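Local coordinates for protein bradyzoite surface antigen BSR4 (Toxoplasma gondii, PDB 2JKS) that serves as a surface antigen of the bradyzoite stage, belongs to the SAG1-related (SRS) superfamily, and carries bound zinc ions in its crystals, at residues V174-G179 with C301-T306; L198-G203 with V273-K278. One frame throughout, in Å; residues are numbered along the deposited sequence.

Contact 1: V174-G179 with C301-T306; sequences VTCAYG and CTVLVT
Cys176 and Cys301 are joined by a disulfide that ties the loop just after strand 173-175 to the first residue of strand 301-307 in the facing sheet. The SG atoms of Cys176 and Cys301 lie 2.0 Å apart. The two halves are built differently: Cys301 SG stands anti to its own backbone N (chi1 179°), whereas Cys176 SG is anti to the carbonyl carbon. This geometry draws the backbones in to 5.6 Å between the CA atoms of Cys176 and Cys301, and the bridge, with a chi3 of -69°, sets Cys176 CB and Cys301 CB 3.4 Å apart.

The remaining contact is apolar. Val174 and Val303 meet tip to tip, CG1 of Val174 on CG2 of Val303 at 3.8 Å, and the same Val174 methyl lies 4.4 Å from Cys301 SG. At the other end the Tyr178 ring comes in obliquely, its CE1 4.4 Å from Cys301 CB, while its hydroxyl is hydrogen-bonded to the carbonyl oxygen of Cys202.

Across the sandwich, then, the joining is covalent and apolar: the disulfide fixes the spacing, and the valine methyls and the tyrosine ring pack beside it.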
# COMPACT_ATOMS: atom_id res chain seq x y z
N VAL A 174 9.67 4.50 12.06
CA VAL A 174 9.67 3.59 10.93
C VAL A 174 8.23 3.25 10.53
O VAL A 174 7.39 2.91 11.40
CB VAL A 174 10.46 2.29 11.20
CG1 VAL A 174 10.37 1.37 9.99
CG2 VAL A 174 11.88 2.66 11.56
N THR A 175 7.96 3.48 9.25
CA THR A 175 6.72 3.05 8.56
C THR A 175 6.97 1.81 7.73
O THR A 175 7.68 1.85 6.72
CB THR A 175 6.13 4.18 7.66
OG1 THR A 175 5.96 5.36 8.46
CG2 THR A 175 4.78 3.77 7.05
N CYS A 176 6.43 0.69 8.19
CA CYS A 176 6.62 -0.60 7.52
C CYS A 176 5.51 -0.82 6.49
O CYS A 176 4.36 -0.47 6.73
CB CYS A 176 6.62 -1.78 8.53
SG CYS A 176 8.19 -2.00 9.43
N ALA A 177 5.90 -1.39 5.36
CA ALA A 177 4.97 -1.88 4.34
C ALA A 177 5.43 -3.27 3.87
O ALA A 177 6.45 -3.79 4.33
CB ALA A 177 4.85 -0.87 3.20
N TYR A 178 4.66 -3.89 2.98
CA TYR A 178 4.68 -5.34 2.82
C TYR A 178 4.44 -5.72 1.35
O TYR A 178 4.30 -6.92 1.03
CB TYR A 178 3.56 -5.99 3.70
CG TYR A 178 3.55 -5.47 5.12
CD1 TYR A 178 4.52 -5.89 6.05
CD2 TYR A 178 2.62 -4.50 5.52
CE1 TYR A 178 4.59 -5.35 7.30
CE2 TYR A 178 2.66 -3.99 6.78
CZ TYR A 178 3.66 -4.39 7.66
OH TYR A 178 3.66 -3.88 8.90
N GLY A 179 4.45 -4.72 0.47
CA GLY A 179 4.35 -4.97 -0.98
C GLY A 179 5.52 -5.73 -1.55
O GLY A 179 6.59 -5.76 -0.96
N CYS A 301 9.11 -6.37 6.77
CA CYS A 301 9.85 -5.16 7.06
C CYS A 301 10.88 -5.41 8.17
O CYS A 301 10.51 -5.65 9.32
CB CYS A 301 8.85 -4.11 7.48
SG CYS A 301 9.48 -2.47 7.94
N THR A 302 12.18 -5.32 7.81
CA THR A 302 13.22 -5.59 8.77
C THR A 302 13.83 -4.27 9.18
O THR A 302 14.23 -3.47 8.30
CB THR A 302 14.34 -6.48 8.12
OG1 THR A 302 13.78 -7.73 7.70
CG2 THR A 302 15.53 -6.67 9.04
N VAL A 303 13.94 -4.05 10.49
CA VAL A 303 14.53 -2.83 10.96
C VAL A 303 15.81 -3.22 11.67
O VAL A 303 15.75 -3.85 12.74
CB VAL A 303 13.56 -2.02 11.90
CG1 VAL A 303 14.23 -0.74 12.36
CG2 VAL A 303 12.20 -1.79 11.14
N LEU A 304 16.95 -2.85 11.06
CA LEU A 304 18.27 -3.10 11.62
C LEU A 304 18.77 -1.92 12.38
O LEU A 304 19.11 -0.88 11.79
CB LEU A 304 19.26 -3.45 10.51
CG LEU A 304 20.66 -3.79 11.01
CD1 LEU A 304 20.66 -5.02 11.92
CD2 LEU A 304 21.52 -4.03 9.76
N VAL A 305 18.82 -2.07 13.69
CA VAL A 305 19.18 -0.97 14.57
C VAL A 305 20.64 -1.11 15.02
O VAL A 305 21.05 -2.15 15.54
CB VAL A 305 18.26 -0.88 15.80
CG1 VAL A 305 18.63 0.37 16.63
CG2 VAL A 305 16.73 -0.90 15.38
N THR A 306 21.38 -0.03 14.84
CA THR A 306 22.70 0.07 15.36
C THR A 306 22.68 1.05 16.52
O THR A 306 22.42 2.24 16.32
CB THR A 306 23.71 0.49 14.28
OG1 THR A 306 23.63 -0.41 13.16
CG2 THR A 306 25.17 0.50 14.87

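Contact 2: L198-G203 with V273-K278; sequences LTINCG and VGCVPK
The two sheets of the second SRS domain's beta sandwich face each other here, strand 197-201 from one and strand 269-277 from the other, and a disulfide crosses between them. The short segments run almost exactly parallel, 3° between their directions, with axes 7.6 Å apart at closest approach.

Cys202 SG and Cys275 SG form the bridge at 2.1 Å, with a chi3 of -78°. Both cysteines hold their sulfur anti to the carbonyl carbon, beside the backbone N, and the CB atoms of Cys202 and Cys275 stay 3.7 Å apart. Ile200 backs the bridge: its CG2, anti to the backbone N, presses on Cys275 SG at 3.4 Å. Its other branch ends in CD1, which reaches Val273 CG2 at 4.3 Å. Leu198 comes to the same valine methyl, with its CD2 4.4 Å from Val273 CG2, so Val273 is met by two side chains of the facing strand. Between Val273 and Cys275, Gly274 has backbone angles at which a CB would run into the preceding carbonyl oxygen.

Leu208 of strand 206-209 packs on both Ile200 and Cys202. Strand 301-307 closes in through Val303, on Ile200, and Val305, on Leu198, while Val174 of strand 173-175 lies against Ile200 from within its own sheet.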
# COMPACT_ATOMS: atom_id res chain seq x y z
N LEU A 198 12.94 4.79 19.26
CA LEU A 198 12.65 4.06 18.06
C LEU A 198 11.14 3.79 18.05
O LEU A 198 10.65 3.17 18.97
CB LEU A 198 13.39 2.73 18.13
CG LEU A 198 13.13 1.81 16.93
CD1 LEU A 198 13.52 2.42 15.57
CD2 LEU A 198 13.84 0.41 17.20
N THR A 199 10.45 4.21 17.00
CA THR A 199 9.03 3.88 16.83
C THR A 199 8.88 3.01 15.61
O THR A 199 9.35 3.38 14.53
CB THR A 199 8.18 5.13 16.63
OG1 THR A 199 8.39 6.01 17.75
CG2 THR A 199 6.66 4.77 16.51
N ILE A 200 8.17 1.91 15.79
CA ILE A 200 7.81 1.04 14.69
C ILE A 200 6.32 1.03 14.50
O ILE A 200 5.57 0.69 15.41
CB ILE A 200 8.27 -0.41 14.97
CG1 ILE A 200 9.75 -0.46 15.44
CG2 ILE A 200 8.01 -1.34 13.75
CD1 ILE A 200 10.77 -0.04 14.43
N ASN A 201 5.90 1.48 13.32
CA ASN A 201 4.49 1.42 12.94
C ASN A 201 4.25 0.31 11.92
O ASN A 201 4.71 0.41 10.75
CB ASN A 201 4.01 2.76 12.41
CG ASN A 201 4.11 3.87 13.46
OD1 ASN A 201 3.80 3.67 14.65
ND2 ASN A 201 4.57 5.04 13.03
N CYS A 202 3.58 -0.77 12.36
CA CYS A 202 3.26 -1.84 11.41
C CYS A 202 1.96 -1.60 10.61
O CYS A 202 1.77 -2.19 9.56
CB CYS A 202 3.16 -3.23 12.09
SG CYS A 202 4.64 -3.73 13.00
N GLY A 203 1.09 -0.70 11.08
CA GLY A 203 -0.18 -0.46 10.34
C GLY A 203 -1.09 -1.66 10.60
O GLY A 203 -0.70 -2.60 11.31
N VAL A 273 14.36 -5.74 14.86
CA VAL A 273 12.95 -5.98 15.01
C VAL A 273 12.28 -5.60 13.68
O VAL A 273 12.94 -5.28 12.71
CB VAL A 273 12.34 -5.10 16.13
CG1 VAL A 273 12.86 -5.49 17.49
CG2 VAL A 273 12.66 -3.62 15.84
N GLY A 274 10.95 -5.69 13.65
CA GLY A 274 10.24 -5.27 12.47
C GLY A 274 8.78 -5.66 12.48
O GLY A 274 8.15 -5.78 13.56
N CYS A 275 8.26 -5.80 11.26
CA CYS A 275 6.84 -6.07 11.03
C CYS A 275 6.71 -7.16 10.00
O CYS A 275 7.34 -7.11 8.93
CB CYS A 275 6.11 -4.80 10.57
SG CYS A 275 6.18 -3.38 11.69
N VAL A 276 5.90 -8.16 10.33
CA VAL A 276 5.55 -9.21 9.37
C VAL A 276 4.07 -9.09 8.98
O VAL A 276 3.27 -8.56 9.77
CB VAL A 276 5.93 -10.64 9.90
CG1 VAL A 276 7.43 -10.68 10.19
CG2 VAL A 276 5.17 -10.94 11.17
N PRO A 277 3.72 -9.50 7.73
CA PRO A 277 2.29 -9.43 7.35
C PRO A 277 1.45 -10.23 8.33
O PRO A 277 1.87 -11.35 8.74
CB PRO A 277 2.24 -10.09 5.95
CG PRO A 277 3.61 -10.06 5.42
CD PRO A 277 4.57 -10.00 6.64
N LYS A 278 0.32 -9.68 8.75
CA LYS A 278 -0.38 -10.26 9.89
C LYS A 278 -0.90 -11.66 9.64
O LYS A 278 -1.35 -11.98 8.54
CB LYS A 278 -1.45 -9.33 10.44
CG LYS A 278 -2.71 -9.18 9.65
CD LYS A 278 -3.64 -8.20 10.41
CE LYS A 278 -3.44 -8.26 11.96
NZ LYS A 278 -2.34 -7.34 12.49

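Overall arrangement
Both contacts are buried, and both join the same two sheets of the second SRS domain: strands 173-175 and 197-201 are neighbours in one, strands 301-307 and 269-277 in the other. Contact 2 is nested along the chain inside the loop that contact 1 closes, and their centres are about 7 Å apart. Each pairs a disulfide with aliphatic contacts, but contact 1 adds a tyrosine and contact 2 a glycine beside its cysteine. The two bridges are in direct contact, Cys176 SG packing on Cys275 SG at 3.3 Å. A polar link also runs between the contacts: Val303 N to Val273 O at 2.7 Å, a probable hydrogen bond that pairs neighbouring strands of one sheet.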